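Local coordinates for type IV pilus secretin PilQ family protein (PDB 6W6M) that probably forms the outer-membrane secretin channel that serves the type IV competence pilus of Vibrio cholerae, assembling from fourteen copies, at residues E337-M345 and F377-S386; T517-I528 and Q554-T565. All coordinates share one frame; numbering follows the deposited sequence.

Both contacts belong to one antiparallel sheet. Contact 1 joins E337-M345, on strand 320-347, to F377-S386. Contact 2 joins T517-I528 to Q554-T565, on strand 549-568. Strands 320-347 and 549-568 are neighbours in the sheet and tie the two contacts together. The centres of the two contacts lie about 41 Å apart. The nearest atoms are about 8 Å apart, and the contacts do not touch. They follow one another along the chain: contact 1 is complete before contact 2 begins. Both reach the second subunit. Together they mark two levels of a long wall that subunits build side by side, consistent with the barrel of a secretin.

Contact 1. Residues E337-M345 and F377-S386; sequences ELGVRWGVM and FLNVNLASTS
The W342 ring carries V380 on one face. V380 CB lies 3.9 Å from the centroid of the five-membered ring of W342, a CH-pi contact, and V380 CG2 also sits over this face, toward the rim. V340 CG1, from the same strand as W342, lies at the ring edge. N379 CB approaches the ring obliquely, and the N379 amide is turned only 18° from the ring plane. The chi1 of W342, 64°, sets CG between the backbone N and the carbonyl carbon and brings the indole over toward V380. The F377 ring has M345 CB at its edge. M345 SD stands obliquely, 5.3 Å from the F377 centroid, in a Met-aromatic contact.

R341 and N381 run side by side on the face away from W342 and V380, with guanidinium and amide planes 40° apart. N381 OD1 lies at the guanidinium edge, near its plane, but comes closest to the CD and CG methylenes of R341. R341 NH2 forms a salt bridge with E408. A383 CB meets R341 CD, and L378 CD1 touches both R341 CG and NH1.

At the other end, the extended E337 side chain reaches S384 and T385. E337 OE1 takes a weak bond from S384 OG (3.2 Å) and E337 OE2 a weak one from T385 N (3.3 Å).

The backbones pair antiparallel. V340 N to L382 O and W342 N to V380 O are both 2.9 Å. W342 O accepts from V380 N (3.0 Å) and, weakly, from N379 N. V380 and L382 also pack on the second subunit. N379 and V380 both face W342, a classic beta bulge. The ladder attaches short strand 380-382 to the edge of long strand 320-347 not taken by 404-429, beside the second subunit.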
loop_
_atom_site.group_PDB
_atom_site.type_symbol
_atom_site.label_atom_id
_atom_site.label_comp_id
_atom_site.label_asym_id
_atom_site.label_seq_id
_atom_site.Cartn_x
_atom_site.Cartn_y
_atom_site.Cartn_z
ATOM N N GLU A 337 59.476 6.308 -32.508
ATOM C CA GLU A 337 60.100 6.657 -31.234
ATOM C C GLU A 337 61.606 6.379 -31.195
ATOM O O GLU A 337 62.068 5.346 -31.667
ATOM C CB GLU A 337 59.405 5.909 -30.099
ATOM C CG GLU A 337 59.788 6.389 -28.711
ATOM C CD GLU A 337 59.069 5.626 -27.619
ATOM O OE1 GLU A 337 58.533 4.537 -27.910
ATOM O OE2 GLU A 337 59.042 6.113 -26.468
ATOM N N LEU A 338 62.360 7.313 -30.622
ATOM C CA LEU A 338 63.811 7.206 -30.487
ATOM C C LEU A 338 64.245 7.448 -29.044
ATOM O O LEU A 338 63.767 8.377 -28.397
ATOM C CB LEU A 338 64.525 8.218 -31.382
ATOM C CG LEU A 338 64.429 8.131 -32.902
ATOM C CD1 LEU A 338 65.092 9.315 -33.537
ATOM C CD2 LEU A 338 65.025 6.864 -33.440
ATOM N N GLY A 339 65.182 6.650 -28.542
ATOM C CA GLY A 339 65.598 6.799 -27.158
ATOM C C GLY A 339 67.037 6.402 -26.935
ATOM O O GLY A 339 67.615 5.642 -27.716
ATOM N N VAL A 340 67.617 6.905 -25.841
ATOM C CA VAL A 340 69.039 6.741 -25.555
ATOM C C VAL A 340 69.270 6.507 -24.068
ATOM O O VAL A 340 68.640 7.125 -23.207
ATOM C CB VAL A 340 69.858 7.957 -26.035
ATOM C CG1 VAL A 340 71.291 7.823 -25.624
ATOM C CG2 VAL A 340 69.789 8.080 -27.528
ATOM N N ARG A 341 70.226 5.632 -23.767
ATOM C CA ARG A 341 70.518 5.265 -22.384
ATOM C C ARG A 341 72.032 5.169 -22.241
ATOM O O ARG A 341 72.635 4.270 -22.824
ATOM C CB ARG A 341 69.849 3.938 -22.054
ATOM C CG ARG A 341 69.223 3.849 -20.698
ATOM C CD ARG A 341 68.117 2.831 -20.705
ATOM N NE ARG A 341 68.566 1.529 -21.168
ATOM C CZ ARG A 341 68.616 0.443 -20.407
ATOM N NH1 ARG A 341 68.235 0.502 -19.143
ATOM N NH2 ARG A 341 69.040 -0.704 -20.914
ATOM N N TRP A 342 72.659 6.068 -21.485
ATOM C CA TRP A 342 74.106 5.949 -21.332
ATOM C C TRP A 342 74.557 6.302 -19.927
ATOM O O TRP A 342 73.869 6.999 -19.180
ATOM C CB TRP A 342 74.881 6.793 -22.348
ATOM C CG TRP A 342 74.721 8.266 -22.261
ATOM C CD1 TRP A 342 73.927 9.037 -23.038
ATOM C CD2 TRP A 342 75.413 9.159 -21.384
ATOM N NE1 TRP A 342 74.058 10.351 -22.694
ATOM C CE2 TRP A 342 74.968 10.455 -21.677
ATOM C CE3 TRP A 342 76.361 8.987 -20.373
ATOM C CZ2 TRP A 342 75.434 11.578 -20.995
ATOM C CZ3 TRP A 342 76.823 10.100 -19.697
ATOM C CH2 TRP A 342 76.358 11.377 -20.009
ATOM N N GLY A 343 75.751 5.815 -19.593
ATOM C CA GLY A 343 76.302 6.003 -18.263
ATOM C C GLY A 343 77.813 5.959 -18.254
ATOM O O GLY A 343 78.441 5.395 -19.156
ATOM N N VAL A 344 78.402 6.556 -17.219
ATOM C CA VAL A 344 79.846 6.600 -17.050
ATOM C C VAL A 344 80.180 6.299 -15.595
ATOM O O VAL A 344 79.343 6.420 -14.703
ATOM C CB VAL A 344 80.445 7.956 -17.468
ATOM C CG1 VAL A 344 81.923 8.005 -17.164
ATOM C CG2 VAL A 344 80.211 8.205 -18.929
ATOM N N MET A 345 81.422 5.886 -15.364
ATOM C CA MET A 345 81.856 5.557 -14.008
ATOM C C MET A 345 83.371 5.591 -13.972
ATOM O O MET A 345 84.012 4.782 -14.644
ATOM C CB MET A 345 81.330 4.183 -13.611
ATOM C CG MET A 345 81.647 3.759 -12.214
ATOM S SD MET A 345 80.877 2.181 -11.831
ATOM C CE MET A 345 79.191 2.671 -11.527
ATOM N N PHE A 377 73.628 3.506 -11.669
ATOM C CA PHE A 377 74.770 3.651 -12.558
ATOM C C PHE A 377 74.512 4.680 -13.648
ATOM O O PHE A 377 75.392 5.495 -13.941
ATOM C CB PHE A 377 75.120 2.288 -13.163
ATOM C CG PHE A 377 76.076 2.355 -14.318
ATOM C CD1 PHE A 377 77.382 2.764 -14.134
ATOM C CD2 PHE A 377 75.676 1.985 -15.582
ATOM C CE1 PHE A 377 78.256 2.826 -15.192
ATOM C CE2 PHE A 377 76.549 2.045 -16.640
ATOM C CZ PHE A 377 77.839 2.466 -16.442
ATOM N N LEU A 378 73.316 4.685 -14.229
ATOM C CA LEU A 378 73.076 5.391 -15.481
ATOM C C LEU A 378 72.988 6.897 -15.275
ATOM O O LEU A 378 72.383 7.368 -14.312
ATOM C CB LEU A 378 71.798 4.871 -16.138
ATOM C CG LEU A 378 71.804 3.411 -16.606
ATOM C CD1 LEU A 378 70.437 2.995 -17.097
ATOM C CD2 LEU A 378 72.839 3.184 -17.688
ATOM N N ASN A 379 73.608 7.646 -16.183
ATOM C CA ASN A 379 73.519 9.101 -16.174
ATOM C C ASN A 379 72.254 9.572 -16.871
ATOM O O ASN A 379 71.451 10.308 -16.294
ATOM C CB ASN A 379 74.743 9.712 -16.858
ATOM C CG ASN A 379 75.892 9.925 -15.913
ATOM O OD1 ASN A 379 76.393 11.031 -15.772
ATOM N ND2 ASN A 379 76.316 8.866 -15.257
ATOM N N VAL A 380 72.073 9.164 -18.120
ATOM C CA VAL A 380 70.926 9.560 -18.923
ATOM C C VAL A 380 70.119 8.311 -19.218
ATOM O O VAL A 380 70.647 7.343 -19.777
ATOM C CB VAL A 380 71.365 10.259 -20.213
ATOM C CG1 VAL A 380 70.191 10.472 -21.121
ATOM C CG2 VAL A 380 72.029 11.563 -19.889
ATOM N N ASN A 381 68.837 8.329 -18.854
ATOM C CA ASN A 381 67.959 7.161 -18.940
ATOM C C ASN A 381 66.676 7.554 -19.671
ATOM O O ASN A 381 65.662 7.834 -19.037
ATOM C CB ASN A 381 67.675 6.635 -17.543
ATOM C CG ASN A 381 67.024 5.281 -17.549
ATOM O OD1 ASN A 381 67.253 4.473 -18.439
ATOM N ND2 ASN A 381 66.195 5.025 -16.555
ATOM N N LEU A 382 66.701 7.527 -21.003
ATOM C CA LEU A 382 65.594 7.966 -21.839
ATOM C C LEU A 382 65.301 6.919 -22.898
ATOM O O LEU A 382 65.272 7.197 -24.096
ATOM C CB LEU A 382 65.909 9.317 -22.464
ATOM C CG LEU A 382 66.122 10.446 -21.457
ATOM C CD1 LEU A 382 66.483 11.725 -22.146
ATOM C CD2 LEU A 382 64.891 10.639 -20.607
ATOM N N ALA A 383 65.137 5.674 -22.464
ATOM C CA ALA A 383 64.941 4.572 -23.391
ATOM C C ALA A 383 63.568 4.632 -24.047
ATOM O O ALA A 383 62.575 5.018 -23.428
ATOM C CB ALA A 383 65.100 3.238 -22.671
ATOM N N SER A 384 63.521 4.222 -25.311
ATOM C CA SER A 384 62.255 4.081 -26.019
ATOM C C SER A 384 61.388 3.033 -25.340
ATOM O O SER A 384 61.755 1.859 -25.266
ATOM C CB SER A 384 62.507 3.696 -27.473
ATOM O OG SER A 384 61.369 3.084 -28.037
ATOM N N THR A 385 60.228 3.460 -24.855
ATOM C CA THR A 385 59.357 2.630 -24.027
ATOM C C THR A 385 58.280 2.000 -24.902
ATOM O O THR A 385 57.252 2.620 -25.182
ATOM C CB THR A 385 58.736 3.460 -22.908
ATOM O OG1 THR A 385 57.983 4.538 -23.475
ATOM C CG2 THR A 385 59.817 4.019 -21.997
ATOM N N SER A 386 58.512 0.762 -25.315
ATOM C CA SER A 386 57.573 0.004 -26.134
ATOM C C SER A 386 57.924 -1.467 -25.974
ATOM O O SER A 386 58.878 -1.823 -25.279
ATOM C CB SER A 386 57.621 0.428 -27.599
ATOM O OG SER A 386 57.406 1.817 -27.737
#

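Contact 2. Residues T517-I528 and Q554-T565; sequences TVVLGGIFQHSI and QMGKSELLIFVT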
loop_
_atom_site.group_PDB
_atom_site.type_symbol
_atom_site.label_atom_id
_atom_site.label_comp_id
_atom_site.label_asym_id
_atom_site.label_seq_id
_atom_site.Cartn_x
_atom_site.Cartn_y
_atom_site.Cartn_z
ATOM N N THR A 517 23.004 7.350 -56.862
ATOM C CA THR A 517 23.459 7.335 -55.483
ATOM C C THR A 517 23.629 8.751 -54.941
ATOM O O THR A 517 23.966 9.686 -55.666
ATOM C CB THR A 517 24.787 6.592 -55.354
ATOM O OG1 THR A 517 25.096 6.416 -53.971
ATOM C CG2 THR A 517 25.906 7.363 -55.997
ATOM N N VAL A 518 23.401 8.893 -53.640
ATOM C CA VAL A 518 23.692 10.120 -52.910
ATOM C C VAL A 518 24.450 9.735 -51.652
ATOM O O VAL A 518 24.291 8.621 -51.151
ATOM C CB VAL A 518 22.421 10.917 -52.550
ATOM C CG1 VAL A 518 21.728 11.388 -53.789
ATOM C CG2 VAL A 518 21.486 10.099 -51.715
ATOM N N VAL A 519 25.291 10.633 -51.159
ATOM C CA VAL A 519 25.950 10.418 -49.877
ATOM C C VAL A 519 25.129 11.094 -48.786
ATOM O O VAL A 519 24.825 12.285 -48.866
ATOM C CB VAL A 519 27.404 10.917 -49.902
ATOM C CG1 VAL A 519 27.463 12.398 -50.131
ATOM C CG2 VAL A 519 28.151 10.517 -48.642
ATOM N N LEU A 520 24.729 10.316 -47.784
ATOM C CA LEU A 520 23.865 10.822 -46.728
ATOM C C LEU A 520 24.659 11.591 -45.689
ATOM O O LEU A 520 24.187 12.591 -45.151
ATOM C CB LEU A 520 23.116 9.674 -46.059
ATOM C CG LEU A 520 22.111 8.879 -46.876
ATOM C CD1 LEU A 520 21.608 7.715 -46.064
ATOM C CD2 LEU A 520 20.973 9.767 -47.282
ATOM N N GLY A 521 25.847 11.108 -45.353
ATOM C CA GLY A 521 26.691 11.771 -44.389
ATOM C C GLY A 521 28.014 11.057 -44.256
ATOM O O GLY A 521 28.260 10.023 -44.881
ATOM N N GLY A 522 28.867 11.628 -43.422
ATOM C CA GLY A 522 30.164 11.042 -43.159
ATOM C C GLY A 522 30.817 11.739 -41.996
ATOM O O GLY A 522 30.341 12.762 -41.512
ATOM N N ILE A 523 31.919 11.156 -41.547
ATOM C CA ILE A 523 32.719 11.741 -40.475
ATOM C C ILE A 523 34.185 11.628 -40.855
ATOM O O ILE A 523 34.633 10.579 -41.318
ATOM C CB ILE A 523 32.454 11.077 -39.109
ATOM C CG1 ILE A 523 31.033 11.349 -38.639
ATOM C CG2 ILE A 523 33.410 11.602 -38.063
ATOM C CD1 ILE A 523 30.609 10.541 -37.466
ATOM N N PHE A 524 34.932 12.704 -40.661
ATOM C CA PHE A 524 36.355 12.755 -40.959
ATOM C C PHE A 524 37.119 13.083 -39.688
ATOM O O PHE A 524 36.690 13.933 -38.914
ATOM C CB PHE A 524 36.636 13.798 -42.038
ATOM C CG PHE A 524 38.087 13.970 -42.359
ATOM C CD1 PHE A 524 38.733 13.078 -43.194
ATOM C CD2 PHE A 524 38.809 15.033 -41.836
ATOM C CE1 PHE A 524 40.068 13.233 -43.484
ATOM C CE2 PHE A 524 40.140 15.184 -42.124
ATOM C CZ PHE A 524 40.769 14.285 -42.949
ATOM N N GLN A 525 38.246 12.411 -39.457
ATOM C CA GLN A 525 39.054 12.707 -38.281
ATOM C C GLN A 525 40.536 12.673 -38.613
ATOM O O GLN A 525 40.982 11.888 -39.449
ATOM C CB GLN A 525 38.792 11.732 -37.145
ATOM C CG GLN A 525 37.428 11.832 -36.559
ATOM C CD GLN A 525 37.197 10.810 -35.501
ATOM O OE1 GLN A 525 36.372 11.002 -34.620
ATOM N NE2 GLN A 525 37.927 9.714 -35.567
ATOM N N HIS A 526 41.301 13.495 -37.902
ATOM C CA HIS A 526 42.740 13.573 -38.075
ATOM C C HIS A 526 43.379 13.927 -36.740
ATOM O O HIS A 526 42.789 14.650 -35.945
ATOM C CB HIS A 526 43.090 14.605 -39.136
ATOM C CG HIS A 526 44.549 14.713 -39.409
ATOM N ND1 HIS A 526 45.294 13.665 -39.897
ATOM C CD2 HIS A 526 45.404 15.749 -39.274
ATOM C CE1 HIS A 526 46.546 14.050 -40.048
ATOM N NE2 HIS A 526 46.638 15.311 -39.675
ATOM N N SER A 527 44.579 13.410 -36.481
ATOM C CA SER A 527 45.250 13.771 -35.234
ATOM C C SER A 527 46.761 13.624 -35.362
ATOM O O SER A 527 47.240 12.764 -36.097
ATOM C CB SER A 527 44.749 12.926 -34.064
ATOM O OG SER A 527 45.064 11.567 -34.254
ATOM N N ILE A 528 47.496 14.462 -34.628
ATOM C CA ILE A 528 48.955 14.518 -34.666
ATOM C C ILE A 528 49.485 14.802 -33.268
ATOM O O ILE A 528 49.032 15.742 -32.615
ATOM C CB ILE A 528 49.455 15.604 -35.640
ATOM C CG1 ILE A 528 49.096 15.259 -37.076
ATOM C CG2 ILE A 528 50.940 15.743 -35.559
ATOM C CD1 ILE A 528 49.320 16.390 -38.034
ATOM N N GLN A 554 53.439 10.691 -33.442
ATOM C CA GLN A 554 52.337 9.816 -33.815
ATOM C C GLN A 554 51.331 10.562 -34.679
ATOM O O GLN A 554 51.180 11.776 -34.562
ATOM C CB GLN A 554 51.651 9.260 -32.576
ATOM C CG GLN A 554 50.605 8.246 -32.874
ATOM C CD GLN A 554 50.082 7.612 -31.626
ATOM O OE1 GLN A 554 50.575 7.872 -30.534
ATOM N NE2 GLN A 554 49.056 6.786 -31.771
ATOM N N MET A 555 50.714 9.879 -35.648
ATOM C CA MET A 555 49.709 10.479 -36.528
ATOM C C MET A 555 48.610 9.476 -36.905
ATOM O O MET A 555 48.904 8.325 -37.214
ATOM C CB MET A 555 50.369 11.024 -37.796
ATOM C CG MET A 555 49.386 11.580 -38.812
ATOM S SD MET A 555 50.154 12.277 -40.284
ATOM C CE MET A 555 50.690 10.794 -41.131
ATOM N N GLY A 556 47.350 9.909 -36.880
ATOM C CA GLY A 556 46.232 9.045 -37.227
ATOM C C GLY A 556 45.242 9.742 -38.129
ATOM O O GLY A 556 45.113 10.967 -38.105
ATOM N N LYS A 557 44.526 8.949 -38.925
ATOM C CA LYS A 557 43.528 9.499 -39.833
ATOM C C LYS A 557 42.406 8.499 -40.061
ATOM O O LYS A 557 42.660 7.305 -40.231
ATOM C CB LYS A 557 44.154 9.880 -41.168
ATOM C CG LYS A 557 43.151 10.066 -42.260
ATOM C CD LYS A 557 43.799 10.509 -43.541
ATOM C CE LYS A 557 44.305 11.920 -43.424
ATOM N NZ LYS A 557 44.706 12.441 -44.749
ATOM N N SER A 558 41.169 8.990 -40.090
ATOM C CA SER A 558 40.015 8.109 -40.214
ATOM C C SER A 558 38.935 8.766 -41.058
ATOM O O SER A 558 38.784 9.989 -41.052
ATOM C CB SER A 558 39.453 7.747 -38.842
ATOM O OG SER A 558 38.313 6.934 -38.972
ATOM N N GLU A 559 38.164 7.944 -41.766
ATOM C CA GLU A 559 37.118 8.477 -42.626
ATOM C C GLU A 559 35.973 7.488 -42.776
ATOM O O GLU A 559 36.202 6.300 -42.999
ATOM C CB GLU A 559 37.684 8.823 -43.995
ATOM C CG GLU A 559 36.698 9.443 -44.921
ATOM C CD GLU A 559 37.331 9.801 -46.232
ATOM O OE1 GLU A 559 38.536 9.515 -46.393
ATOM O OE2 GLU A 559 36.636 10.365 -47.103
ATOM N N LEU A 560 34.748 7.995 -42.624
ATOM C CA LEU A 560 33.527 7.159 -42.736
ATOM C C LEU A 560 32.550 7.837 -43.701
ATOM O O LEU A 560 32.432 9.072 -43.651
ATOM C CB LEU A 560 32.905 7.004 -41.345
ATOM C CG LEU A 560 31.410 6.694 -41.326
ATOM C CD1 LEU A 560 31.167 5.198 -41.412
ATOM C CD2 LEU A 560 30.753 7.269 -40.084
ATOM N N LEU A 561 31.905 7.044 -44.556
ATOM C CA LEU A 561 30.930 7.543 -45.523
ATOM C C LEU A 561 29.736 6.605 -45.617
ATOM O O LEU A 561 29.880 5.386 -45.491
ATOM C CB LEU A 561 31.542 7.700 -46.915
ATOM C CG LEU A 561 32.647 8.735 -47.099
ATOM C CD1 LEU A 561 33.214 8.640 -48.479
ATOM C CD2 LEU A 561 32.123 10.125 -46.862
ATOM N N ILE A 562 28.552 7.175 -45.862
ATOM C CA ILE A 562 27.331 6.390 -46.033
ATOM C C ILE A 562 26.637 6.791 -47.330
ATOM O O ILE A 562 26.361 7.972 -47.547
ATOM C CB ILE A 562 26.384 6.558 -44.832
ATOM C CG1 ILE A 562 27.016 5.957 -43.577
ATOM C CG2 ILE A 562 25.062 5.890 -45.108
ATOM C CD1 ILE A 562 26.314 6.284 -42.308
ATOM N N PHE A 563 26.361 5.812 -48.192
ATOM C CA PHE A 563 25.682 6.000 -49.468
ATOM C C PHE A 563 24.341 5.279 -49.474
ATOM O O PHE A 563 24.135 4.314 -48.742
ATOM C CB PHE A 563 26.493 5.452 -50.651
ATOM C CG PHE A 563 27.862 6.015 -50.778
ATOM C CD1 PHE A 563 28.921 5.450 -50.103
ATOM C CD2 PHE A 563 28.107 7.081 -51.608
ATOM C CE1 PHE A 563 30.186 5.957 -50.232
ATOM C CE2 PHE A 563 29.371 7.590 -51.737
ATOM C CZ PHE A 563 30.411 7.025 -51.047
ATOM N N VAL A 564 23.445 5.717 -50.358
ATOM C CA VAL A 564 22.182 5.025 -50.583
ATOM C C VAL A 564 21.801 5.170 -52.047
ATOM O O VAL A 564 22.096 6.180 -52.685
ATOM C CB VAL A 564 21.061 5.542 -49.651
ATOM C CG1 VAL A 564 20.752 6.986 -49.906
ATOM C CG2 VAL A 564 19.821 4.718 -49.820
ATOM N N THR A 565 21.157 4.137 -52.588
ATOM C CA THR A 565 20.690 4.154 -53.971
ATOM C C THR A 565 19.403 3.353 -54.138
ATOM O O THR A 565 19.401 2.132 -53.966
ATOM C CB THR A 565 21.772 3.630 -54.918
ATOM O OG1 THR A 565 21.228 3.453 -56.227
ATOM C CG2 THR A 565 22.339 2.332 -54.435
#
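Q525 and S558 bond in both directions. The Q525 N to S558 O bond is 2.9 Å, with 164° at the hydrogen. I523 with L560 and S527 with G556 form reciprocal pairs on either side. At the far end V518 and V564 make a longer pair, V518 N to V564 O at 3.2 Å and V564 N to V518 O at 3.1 Å. V564 O accepts a second bond from T517 OG1 (3.3 Å), which comes from above the carbonyl plane; the chi1 of T517, -171°, turns the hydroxyl that way.

The alternation slips once. I562 O receives L520 N, whereas I562 N donates to G521 O, one residue on. L520 is thus an extra residue, a bulge in this strand.

One face is apolar near the bulge. V564 CG1 meets V518 CG2 at 3.7 Å and L520 CG at 3.8 Å. L520 CD1 touches I562 CG2, and I523 and L560 lie side by side beyond. V512, V510 and I506 of strand 496-513 pack against this face.

The other face carries V519, F563, F524, K557, H526 and M555. V519 CB nears F563 CD2. M555 SD lies at the edge of the H526 ring, 5.1 Å from its centroid, and K557 CE approaches that ring obliquely.

Strand 554-565 also pairs with 320-347, while G522 to I528 form an antiparallel ladder with a strand of the second subunit. The sheet therefore continues from chain to chain, as in the multi-subunit beta-barrel of secretins.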